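Local structure of putative sulfatase yidJ (Bacteroides fragilis, 2QZU) at residues K256-I261 with D443-N448; D327-E332 with I436-T441. The protein probably hydrolyses sulfate esters as a metal-dependent arylsulfatase of the alkaline-phosphatase-like sulfatase family. One frame throughout, in Å; residues are numbered along the deposited sequence.

Contact 1 of 2, residues K256-I261 with D443-N448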
# COMPACT_ATOMS: atom_id res chain seq x y z
N LYS A 256 3.52 1.20 27.28
CA LYS A 256 3.56 1.10 28.73
C LYS A 256 2.33 1.73 29.40
O LYS A 256 2.04 2.91 29.21
CB LYS A 256 4.83 1.79 29.26
CG LYS A 256 5.04 1.63 30.75
CD LYS A 256 5.36 0.19 31.10
CE LYS A 256 5.58 0.01 32.59
NZ LYS A 256 5.99 -1.38 32.90
N GLY A 257 1.62 0.93 30.19
CA GLY A 257 0.44 1.42 30.88
C GLY A 257 -0.74 1.64 29.96
O GLY A 257 -1.66 2.40 30.28
N ARG A 258 -0.73 0.98 28.81
CA ARG A 258 -1.82 1.10 27.85
C ARG A 258 -2.48 -0.26 27.64
O ARG A 258 -2.20 -0.96 26.67
CB ARG A 258 -1.28 1.62 26.50
CG ARG A 258 -0.88 3.10 26.50
CD ARG A 258 -2.09 4.01 26.67
NE ARG A 258 -3.06 3.84 25.58
CZ ARG A 258 -2.93 4.37 24.37
NH1 ARG A 258 -1.88 5.13 24.06
NH2 ARG A 258 -3.85 4.13 23.45
N PRO A 259 -3.38 -0.65 28.56
CA PRO A 259 -4.05 -1.95 28.43
C PRO A 259 -4.93 -2.04 27.18
O PRO A 259 -5.32 -3.14 26.77
CB PRO A 259 -4.85 -2.06 29.73
CG PRO A 259 -5.15 -0.62 30.06
CD PRO A 259 -3.84 0.06 29.76
N ASP A 260 -5.25 -0.90 26.58
CA ASP A 260 -6.08 -0.89 25.38
C ASP A 260 -5.29 -1.26 24.12
O ASP A 260 -5.88 -1.53 23.07
CB ASP A 260 -6.76 0.48 25.20
CG ASP A 260 -5.77 1.63 25.14
OD1 ASP A 260 -4.80 1.63 25.93
OD2 ASP A 260 -5.97 2.55 24.32
N ILE A 261 -3.97 -1.28 24.22
CA ILE A 261 -3.13 -1.64 23.08
C ILE A 261 -2.77 -3.13 23.19
O ILE A 261 -2.08 -3.54 24.12
CB ILE A 261 -1.83 -0.80 23.04
CG1 ILE A 261 -2.19 0.68 22.85
CG2 ILE A 261 -0.93 -1.28 21.91
CD1 ILE A 261 -0.99 1.63 22.93
N ASP A 443 -11.39 4.11 34.91
CA ASP A 443 -11.05 3.27 33.76
C ASP A 443 -10.80 4.18 32.56
O ASP A 443 -11.58 4.19 31.60
CB ASP A 443 -12.24 2.32 33.53
CG ASP A 443 -12.08 1.44 32.30
OD1 ASP A 443 -10.95 0.97 32.02
OD2 ASP A 443 -13.10 1.21 31.61
N PRO A 444 -9.71 4.95 32.59
CA PRO A 444 -9.37 5.87 31.49
C PRO A 444 -9.18 5.24 30.11
O PRO A 444 -9.43 5.88 29.09
CB PRO A 444 -8.11 6.57 32.00
CG PRO A 444 -7.47 5.51 32.86
CD PRO A 444 -8.65 4.95 33.61
N HIS A 445 -8.74 3.99 30.08
CA HIS A 445 -8.52 3.32 28.80
C HIS A 445 -9.74 2.52 28.35
O HIS A 445 -9.66 1.70 27.43
CB HIS A 445 -7.28 2.43 28.89
CG HIS A 445 -6.05 3.19 29.29
ND1 HIS A 445 -5.51 4.19 28.51
CD2 HIS A 445 -5.30 3.14 30.41
CE1 HIS A 445 -4.48 4.72 29.14
NE2 HIS A 445 -4.33 4.11 30.29
N GLU A 446 -10.86 2.77 29.02
CA GLU A 446 -12.14 2.14 28.70
C GLU A 446 -12.07 0.64 28.41
O GLU A 446 -12.34 0.20 27.29
CB GLU A 446 -12.77 2.89 27.54
CG GLU A 446 -12.93 4.38 27.83
CD GLU A 446 -13.41 5.18 26.64
OE1 GLU A 446 -14.38 5.96 26.80
OE2 GLU A 446 -12.83 5.04 25.55
N MSE A 447 -11.74 -0.13 29.44
CA MSE A 447 -11.62 -1.58 29.33
C MSE A 447 -12.78 -2.31 30.00
O MSE A 447 -13.00 -3.49 29.74
CB MSE A 447 -10.32 -2.05 29.98
CG MSE A 447 -9.07 -1.37 29.47
SE MSE A 447 -8.75 -1.72 27.60
CE MSE A 447 -8.24 -3.59 27.73
N ASN A 448 -13.52 -1.61 30.86
CA ASN A 448 -14.62 -2.23 31.60
C ASN A 448 -15.98 -1.63 31.30
O ASN A 448 -16.27 -0.51 31.73
CB ASN A 448 -14.36 -2.11 33.10
CG ASN A 448 -15.24 -3.04 33.93
OD1 ASN A 448 -15.26 -2.95 35.16
ND2 ASN A 448 -15.94 -3.95 33.26

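Contact 2 of 2, residues D327-E332 with I436-T441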
# COMPACT_ATOMS: atom_id res chain seq x y z
N ASP A 327 -14.45 5.59 13.75
CA ASP A 327 -15.88 5.37 13.64
C ASP A 327 -16.37 4.60 14.88
O ASP A 327 -17.17 3.67 14.77
CB ASP A 327 -16.23 4.57 12.38
CG ASP A 327 -17.71 4.74 11.99
OD1 ASP A 327 -18.44 5.37 12.75
OD2 ASP A 327 -18.14 4.24 10.93
N ILE A 328 -15.90 5.01 16.06
CA ILE A 328 -16.27 4.36 17.30
C ILE A 328 -16.16 5.32 18.49
O ILE A 328 -15.45 6.33 18.41
CB ILE A 328 -15.39 3.11 17.54
CG1 ILE A 328 -15.94 2.29 18.70
CG2 ILE A 328 -13.95 3.52 17.79
CD1 ILE A 328 -17.26 1.61 18.40
N PHE A 329 -16.84 5.00 19.58
CA PHE A 329 -16.87 5.86 20.75
C PHE A 329 -15.63 5.95 21.64
O PHE A 329 -15.58 6.81 22.52
CB PHE A 329 -18.08 5.48 21.61
CG PHE A 329 -18.23 4.00 21.80
CD1 PHE A 329 -19.24 3.31 21.14
CD2 PHE A 329 -17.33 3.29 22.59
CE1 PHE A 329 -19.36 1.92 21.27
CE2 PHE A 329 -17.43 1.91 22.72
CZ PHE A 329 -18.45 1.23 22.06
N TYR A 330 -14.65 5.09 21.42
CA TYR A 330 -13.43 5.13 22.23
C TYR A 330 -12.71 6.47 22.14
O TYR A 330 -12.71 7.12 21.09
CB TYR A 330 -12.49 4.00 21.81
CG TYR A 330 -12.99 2.62 22.20
CD1 TYR A 330 -13.22 2.30 23.54
CD2 TYR A 330 -13.22 1.64 21.24
CE1 TYR A 330 -13.67 1.03 23.91
CE2 TYR A 330 -13.68 0.37 21.60
CZ TYR A 330 -13.90 0.07 22.94
OH TYR A 330 -14.35 -1.18 23.30
N GLU A 331 -12.10 6.88 23.25
CA GLU A 331 -11.37 8.14 23.32
C GLU A 331 -10.35 8.38 22.19
O GLU A 331 -10.28 9.49 21.66
CB GLU A 331 -10.64 8.26 24.66
CG GLU A 331 -11.54 8.51 25.86
CD GLU A 331 -12.27 9.83 25.76
OE1 GLU A 331 -13.45 9.83 25.37
OE2 GLU A 331 -11.64 10.87 26.07
N GLU A 332 -9.57 7.37 21.84
CA GLU A 332 -8.55 7.55 20.79
C GLU A 332 -9.18 7.89 19.44
O GLU A 332 -8.51 8.43 18.56
CB GLU A 332 -7.68 6.30 20.65
CG GLU A 332 -8.41 5.07 20.15
CD GLU A 332 -8.99 4.22 21.26
OE1 GLU A 332 -9.20 4.74 22.38
OE2 GLU A 332 -9.24 3.02 21.02
N ILE A 436 -23.59 0.32 26.62
CA ILE A 436 -22.20 0.45 26.99
C ILE A 436 -21.98 1.66 27.89
O ILE A 436 -22.51 2.74 27.63
CB ILE A 436 -21.33 0.59 25.72
CG1 ILE A 436 -21.55 -0.64 24.82
CG2 ILE A 436 -19.86 0.73 26.09
CD1 ILE A 436 -21.08 -0.46 23.40
N LEU A 437 -21.20 1.48 28.95
CA LEU A 437 -20.90 2.56 29.87
C LEU A 437 -19.48 2.43 30.40
O LEU A 437 -19.10 1.39 30.91
CB LEU A 437 -21.89 2.55 31.04
CG LEU A 437 -21.66 3.61 32.13
CD1 LEU A 437 -21.73 5.00 31.53
CD2 LEU A 437 -22.70 3.45 33.23
N PHE A 438 -18.71 3.50 30.25
CA PHE A 438 -17.33 3.52 30.73
C PHE A 438 -17.14 4.68 31.70
O PHE A 438 -17.61 5.79 31.45
CB PHE A 438 -16.33 3.71 29.58
CG PHE A 438 -16.29 2.57 28.61
CD1 PHE A 438 -16.67 2.77 27.28
CD2 PHE A 438 -15.83 1.32 29.00
CE1 PHE A 438 -16.59 1.72 26.36
CE2 PHE A 438 -15.75 0.27 28.09
CZ PHE A 438 -16.13 0.47 26.77
N ASP A 439 -16.47 4.40 32.81
CA ASP A 439 -16.16 5.41 33.82
C ASP A 439 -14.71 5.76 33.49
O ASP A 439 -13.79 5.02 33.87
CB ASP A 439 -16.24 4.81 35.23
CG ASP A 439 -15.89 5.82 36.31
OD1 ASP A 439 -15.10 6.75 36.04
OD2 ASP A 439 -16.38 5.66 37.44
N ARG A 440 -14.49 6.86 32.79
CA ARG A 440 -13.14 7.25 32.39
C ARG A 440 -12.21 7.69 33.51
O ARG A 440 -11.00 7.77 33.32
CB ARG A 440 -13.21 8.33 31.31
CG ARG A 440 -14.00 7.91 30.07
CD ARG A 440 -13.62 8.75 28.86
NE ARG A 440 -13.73 10.18 29.13
CZ ARG A 440 -14.87 10.85 29.23
NH1 ARG A 440 -16.03 10.22 29.08
NH2 ARG A 440 -14.86 12.14 29.50
N THR A 441 -12.76 7.96 34.69
CA THR A 441 -11.95 8.36 35.83
C THR A 441 -11.21 7.15 36.38
O THR A 441 -9.99 7.17 36.54
CB THR A 441 -12.81 8.98 36.95
OG1 THR A 441 -13.44 10.17 36.46
CG2 THR A 441 -11.96 9.31 38.17

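Contact 1 of 2, residues K256-I261 with D443-N448
H445, in the type I beta turn D443-E446, and M447, just after it, reach onto a second type I turn, R258-I261, joining two surface loops of the sulfatase fold without a hydrogen bond between them. The H445 side chain crosses P259 at about a right angle, with P259 CD 3.5 Å from H445 CD2, while R258 CD comes equally near H445 CE1. G257 O is 3.2 Å from H445 NE2, but the angle is too poor for a hydrogen bond. Selenomethionine M447, incorporated in place of methionine, bends at chi2 and chi3 and brings its SE to 3.6 Å from D260 CA; its CG meets P259 CG.

Behind this first layer, R258 grips D260 side-on through NE and NH2, one nitrogen to each carboxylate oxygen. With CG of D260 set between its backbone N and carbonyl carbon (chi1 57°), the carboxylate turns back to the arginine, and carboxylate and guanidinium both lie within 20° of parallel to the imidazole plane. I261 CD1 covers one guanidinium face. The D443 carboxylate reaches past its own turn: OD1 accepts M447 N through its syn lone pair, and OD2 takes N448 N at 2.9 Å from above the carboxylate plane.

Contact 2 of 2, residues D327-E332 with I436-T441
F329 packs against I436 and F438, two residues that project from the same side of edge strand 431-439, and this apolar end is the tight part of the contact. I436 CD1 lies 3.4 Å from F329 CZ, and the two side chains cross at about a right angle. F329 CE2 meets F438 in the plane of its ring, at the edge, 3.7 Å from F438 CE1. The chi1 of 45° places the F329 ring between its own backbone N and carbonyl carbon, from where its CZ and CE2 reach the strand's side chains. Y330 adds its CE1, 3.8 Å from F438 CZ; the two rings meet obliquely, their planes inclined by 39°, and F329 CE2 sits over the centre of one face of the Y330 ring. F329, I436 and F438 are buried.

The polar end, partly exposed, is looser. E331 crosses the R440 chain at its CD and NE, with OE1 over one face of the guanidinium, the two planes 18° apart and E331 CD 3.5 Å from R440 CD. E331 OE2 and R440 NE form a long salt bridge at 3.8 Å, an attraction of charges with no N-H aimed at the oxygen. Each group has a stronger partner: R417 for E331 and the carbonyl of T418 for R440.

D439 closes the strand with an Asx turn, its OD1 accepting T441 N. Y330, the N-cap residue of helix 331-334, also stacks on H321. The contact thus sets the start of that short helix against strand 431-439, which pairs with strand 421-428, while L437 points to helix 455-471.

In the fold
The centres of contacts 1 and 2 are 10 Å apart, on the same side of the chain's centre. Along the chain their segments run 256-261, 327-332, 436-441, 443-448, so contact 2 is nested within the loop closed by contact 1. Segment 436-441 holds the end of strand 431-439, the edge of the four-stranded antiparallel sheet, and 443-448 lies in the loop that leads to helix 455-471. E446 OE2 probably accepts the backbone N of E331, and H321 lies by both D260 and Y330. Contact 2 packs that edge strand against the part of the chain that carries the mixed sheet, and contact 1 joins the loop beyond the strand to the same part.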